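PDB 4RY1: periplasmic solute binding protein from Pectobacterium atrosepticum, which probably captures a sugar or related solute in the periplasm and hands it to an ABC-type importer. Local coordinates for residues D81-K84 / G90-D93; N97-A102 / G106-L111. One frame throughout, in Å; residues are numbered along the deposited sequence.

In the fold
Both contacts lie in the N-terminal part of a two-lobed periplasmic binding-protein fold. Downstream of helix 69-74 the chain reaches 81-84, runs through the short helix 86-89 and returns at 90-93, so contact 1 closes a loop of five intervening residues. Helix 96-100 follows, and contact 2 then closes a tighter loop, with three residues between 97-102 and 106-111 where the chain turns into strand 107-123. The two contacts are consecutive along the sequence, neither nested nor crossed. Their centres are about 9 Å apart, and probable hydrogen bonds of Leu82 N to Leu108 O and of Leu108 N to Asp81 OD1 tie segment 81-84 to the mixed sheet through the start of strand 107-123.

Contact 1 of 2, residues D81-K84 / G90-D93; sequences DLNK and GLGD
Leu91 points its CD1 methyl at the turn formed by Leu82 and Asn83, bringing together the turns that flank the short helix 86-89. The motifs are well defined: an Asx turn begins at Asp81, and a Schellman motif with Gly90 at positive phi (61°) as its C-prime residue ends the helix, Leu91 N bonding to Lys86 O.

After this reversal the CB of Leu91 points toward 81-84. CG is anti to the carbonyl carbon (chi1 -68°), and of its two methyls CD1 makes the contacts, meeting both Leu82 and Asn83. Leu91 CD1 lies 3.8 Å from Leu82 O, a methyl-to-carbonyl packing contact. Asn83 approaches differently: its CB leaves away from 90-93, yet the amide end swings back to the same methyl, and the two side chains cross at about a right angle. Leu82 contributes mainly its carbonyl here; its own side chain stays more distant, its CB 5.0 Å from Leu91 CD1. The backbones are correspondingly well separated, Asn83 CA and Leu91 CA standing 8.0 Å apart.

Leu108 of strand 107-123 touches Leu82, Asn83 and Leu91, packing an apolar side chain against both segments. Each segment is also held in a turn of its own: Lys84 N lies 2.9 Å from Asp81 O, and Asp93 N hydrogen-bonds to Gly90 O. Asp81 OD1 accepts from Leu108 N as well as from Asn83 N, the latter at 3.1 Å and from above the carboxylate plane, 54° out of it.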
loop_
_atom_site.group_PDB
_atom_site.type_symbol
_atom_site.label_atom_id
_atom_site.label_comp_id
_atom_site.label_asym_id
_atom_site.label_seq_id
_atom_site.Cartn_x
_atom_site.Cartn_y
_atom_site.Cartn_z
ATOM N N ASP A 81 -16.947 2.410 -17.414
ATOM C CA ASP A 81 -15.785 2.002 -18.205
ATOM C C ASP A 81 -15.020 3.223 -18.718
ATOM O O ASP A 81 -15.448 3.915 -19.651
ATOM C CB ASP A 81 -16.241 1.134 -19.367
ATOM C CG ASP A 81 -15.118 0.653 -20.247
ATOM O OD1 ASP A 81 -13.927 0.908 -19.961
ATOM O OD2 ASP A 81 -15.464 0.012 -21.273
ATOM N N LEU A 82 -13.858 3.468 -18.115
ATOM C CA LEU A 82 -13.065 4.663 -18.449
ATOM C C LEU A 82 -12.516 4.691 -19.875
ATOM O O LEU A 82 -12.169 5.756 -20.371
ATOM C CB LEU A 82 -11.915 4.848 -17.475
ATOM C CG LEU A 82 -12.303 5.034 -16.004
ATOM C CD1 LEU A 82 -11.046 5.275 -15.188
ATOM C CD2 LEU A 82 -13.259 6.186 -15.775
ATOM N N ASN A 83 -12.481 3.539 -20.548
ATOM C CA ASN A 83 -12.136 3.546 -21.972
ATOM C C ASN A 83 -13.118 4.385 -22.788
ATOM O O ASN A 83 -12.756 4.870 -23.852
ATOM C CB ASN A 83 -12.027 2.126 -22.570
ATOM C CG ASN A 83 -10.926 1.284 -21.939
ATOM O OD1 ASN A 83 -11.105 0.067 -21.671
ATOM N ND2 ASN A 83 -9.785 1.885 -21.742
ATOM N N LYS A 84 -14.345 4.557 -22.287
ATOM C CA LYS A 84 -15.336 5.442 -22.929
ATOM C C LYS A 84 -14.971 6.931 -22.887
ATOM O O LYS A 84 -15.557 7.729 -23.608
ATOM C CB LYS A 84 -16.721 5.238 -22.319
ATOM C CG LYS A 84 -17.283 3.861 -22.550
ATOM C CD LYS A 84 -18.595 3.768 -21.801
ATOM C CE LYS A 84 -19.335 2.473 -21.998
ATOM N NZ LYS A 84 -20.632 2.659 -21.292
ATOM N N GLY A 90 -6.983 11.299 -21.517
ATOM C CA GLY A 90 -5.634 11.178 -22.048
ATOM C C GLY A 90 -4.973 9.880 -21.642
ATOM O O GLY A 90 -3.845 9.870 -21.172
ATOM N N LEU A 91 -5.695 8.772 -21.822
ATOM C CA LEU A 91 -5.208 7.472 -21.346
ATOM C C LEU A 91 -3.846 7.087 -21.946
ATOM O O LEU A 91 -3.067 6.394 -21.304
ATOM C CB LEU A 91 -6.241 6.370 -21.583
ATOM C CG LEU A 91 -7.522 6.490 -20.741
ATOM C CD1 LEU A 91 -8.439 5.313 -21.007
ATOM C CD2 LEU A 91 -7.228 6.580 -19.246
ATOM N N GLY A 92 -3.567 7.568 -23.161
ATOM C CA GLY A 92 -2.281 7.341 -23.846
ATOM C C GLY A 92 -1.071 7.908 -23.128
ATOM O O GLY A 92 0.050 7.497 -23.395
ATOM N N ASP A 93 -1.292 8.843 -22.204
ATOM C CA ASP A 93 -0.196 9.382 -21.374
ATOM C C ASP A 93 0.283 8.450 -20.271
ATOM O O ASP A 93 1.404 8.606 -19.767
ATOM C CB ASP A 93 -0.598 10.685 -20.685
ATOM C CG ASP A 93 -0.749 11.849 -21.638
ATOM O OD1 ASP A 93 -0.240 11.794 -22.781
ATOM O OD2 ASP A 93 -1.391 12.835 -21.221
#

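Contact 2 of 2, residues N97-A102 / G106-L111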
loop_
_atom_site.group_PDB
_atom_site.type_symbol
_atom_site.label_atom_id
_atom_site.label_comp_id
_atom_site.label_asym_id
_atom_site.label_seq_id
_atom_site.Cartn_x
_atom_site.Cartn_y
_atom_site.Cartn_z
ATOM N N ASN A 97 1.208 -0.621 -18.543
ATOM C CA ASN A 97 1.205 -1.572 -17.433
ATOM C C ASN A 97 0.337 -1.084 -16.263
ATOM O O ASN A 97 -0.324 -1.882 -15.609
ATOM C CB ASN A 97 2.636 -1.879 -16.947
ATOM C CG ASN A 97 3.410 -2.762 -17.913
ATOM O OD1 ASN A 97 2.851 -3.283 -18.886
ATOM N ND2 ASN A 97 4.706 -2.948 -17.639
ATOM N N ALA A 98 0.339 0.227 -16.013
ATOM C CA ALA A 98 -0.466 0.801 -14.943
ATOM C C ALA A 98 -1.966 0.636 -15.242
ATOM O O ALA A 98 -2.746 0.203 -14.385
ATOM C CB ALA A 98 -0.111 2.269 -14.743
ATOM N N LEU A 99 -2.361 0.942 -16.471
ATOM C CA LEU A 99 -3.767 0.775 -16.874
ATOM C C LEU A 99 -4.236 -0.674 -16.832
ATOM O O LEU A 99 -5.368 -0.959 -16.442
ATOM C CB LEU A 99 -4.011 1.346 -18.270
ATOM C CG LEU A 99 -3.695 2.831 -18.410
ATOM C CD1 LEU A 99 -4.112 3.314 -19.789
ATOM C CD2 LEU A 99 -4.410 3.630 -17.318
ATOM N N LYS A 100 -3.357 -1.592 -17.214
ATOM C CA LYS A 100 -3.700 -3.008 -17.210
ATOM C C LYS A 100 -4.135 -3.467 -15.803
ATOM O O LYS A 100 -5.068 -4.278 -15.684
ATOM C CB LYS A 100 -2.537 -3.847 -17.755
ATOM C CG LYS A 100 -2.783 -5.351 -17.800
ATOM C CD LYS A 100 -3.847 -5.785 -18.804
ATOM C CE LYS A 100 -3.570 -7.205 -19.287
ATOM N NZ LYS A 100 -4.614 -7.746 -20.203
ATOM N N THR A 101 -3.513 -2.914 -14.752
ATOM C CA THR A 101 -3.804 -3.317 -13.362
ATOM C C THR A 101 -5.271 -3.091 -12.992
ATOM O O THR A 101 -5.775 -3.715 -12.079
ATOM C CB THR A 101 -2.957 -2.561 -12.278
ATOM O OG1 THR A 101 -3.339 -1.182 -12.214
ATOM C CG2 THR A 101 -1.457 -2.659 -12.549
ATOM N N ALA A 102 -5.922 -2.160 -13.668
ATOM C CA ALA A 102 -7.311 -1.773 -13.328
ATOM C C ALA A 102 -8.354 -2.256 -14.334
ATOM O O ALA A 102 -9.531 -1.891 -14.239
ATOM C CB ALA A 102 -7.414 -0.264 -13.151
ATOM N N GLY A 106 -11.660 -6.343 -19.988
ATOM C CA GLY A 106 -11.591 -5.358 -21.063
ATOM C C GLY A 106 -12.085 -3.963 -20.734
ATOM O O GLY A 106 -11.843 -3.046 -21.508
ATOM N N LYS A 107 -12.766 -3.804 -19.591
ATOM C CA LYS A 107 -13.321 -2.518 -19.177
ATOM C C LYS A 107 -12.444 -1.906 -18.089
ATOM O O LYS A 107 -12.128 -2.553 -17.097
ATOM C CB LYS A 107 -14.720 -2.714 -18.646
ATOM C CG LYS A 107 -15.656 -3.288 -19.700
ATOM C CD LYS A 107 -17.099 -3.217 -19.276
ATOM C CE LYS A 107 -18.029 -3.740 -20.366
ATOM N NZ LYS A 107 -18.041 -5.224 -20.395
ATOM N N LEU A 108 -12.020 -0.668 -18.309
ATOM C CA LEU A 108 -11.109 -0.000 -17.369
ATOM C C LEU A 108 -11.878 0.530 -16.164
ATOM O O LEU A 108 -12.701 1.426 -16.296
ATOM C CB LEU A 108 -10.342 1.108 -18.080
ATOM C CG LEU A 108 -9.313 1.855 -17.225
ATOM C CD1 LEU A 108 -8.249 0.925 -16.676
ATOM C CD2 LEU A 108 -8.669 2.967 -18.031
ATOM N N GLN A 109 -11.616 -0.032 -14.991
ATOM C CA GLN A 109 -12.434 0.225 -13.807
ATOM C C GLN A 109 -12.042 1.481 -13.035
ATOM O O GLN A 109 -12.833 1.998 -12.254
ATOM C CB GLN A 109 -12.377 -0.981 -12.853
ATOM C CG GLN A 109 -12.871 -2.283 -13.471
ATOM C CD GLN A 109 -14.292 -2.144 -13.974
ATOM O OE1 GLN A 109 -14.575 -2.280 -15.187
ATOM N NE2 GLN A 109 -15.187 -1.855 -13.071
ATOM N N GLY A 110 -10.802 1.919 -13.211
ATOM C CA GLY A 110 -10.272 3.041 -12.454
ATOM C C GLY A 110 -8.964 3.498 -13.063
ATOM O O GLY A 110 -8.328 2.757 -13.794
ATOM N N LEU A 111 -8.586 4.737 -12.768
ATOM C CA LEU A 111 -7.370 5.315 -13.311
ATOM C C LEU A 111 -6.342 5.410 -12.155
ATOM O O LEU A 111 -6.578 6.117 -11.169
ATOM C CB LEU A 111 -7.641 6.701 -13.863
ATOM C CG LEU A 111 -6.503 7.439 -14.550
ATOM C CD1 LEU A 111 -5.809 6.584 -15.614
ATOM C CD2 LEU A 111 -7.064 8.734 -15.150
#
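Ala102 and Gln109 supply the hydrogen bond of this contact: Gln109 N donates to Ala102 O over 2.9 Å, nearly straight at 163° but tilted 31° from the carbonyl plane. The same oxygen is also lined by aliphatic carbon, since Gln109 CB lies 3.3 Å from Ala102 O. On the helical side, the Thr101 hydroxyl donates back to the backbone: Thr101 OG1 reaches Ala98 O at 2.6 Å, in the carbonyl plane, while Thr101 O accepts from Trp66 NE1.

Helix 96-100 leads into a beta-hairpin, in which the short strand 103-104 pairs antiparallel with the start of strand 107-123; the Ala102–Gln109 bond extends this pairing to the residue before 103-104.

Apolar contacts fill the angle between helix and strand. Leu99 and Leu111 lie side by side and point the same way, Leu99 CD2 being 3.7 Å from Leu111 CD1; Met306 and Leu310 of helix 299-310 also touch Leu111. With CG anti to the backbone N (chi1 -178°), the end of the Leu108 side chain comes nearer to 97-102 than its base. Its CD1 meets two different surfaces, Ala102 CB at 3.8 Å from Leu108 CD1, and Leu99 O, which also receives the hydrogen bond of Ala102 N.

A carbon-to-oxygen contact is the tightest side-chain approach: Ala102 CB sits 3.2 Å from Gly110 O. The packing of the two segments buries both Gly110 O and Gly110 N, and neither has a hydrogen-bonding partner anywhere in the model.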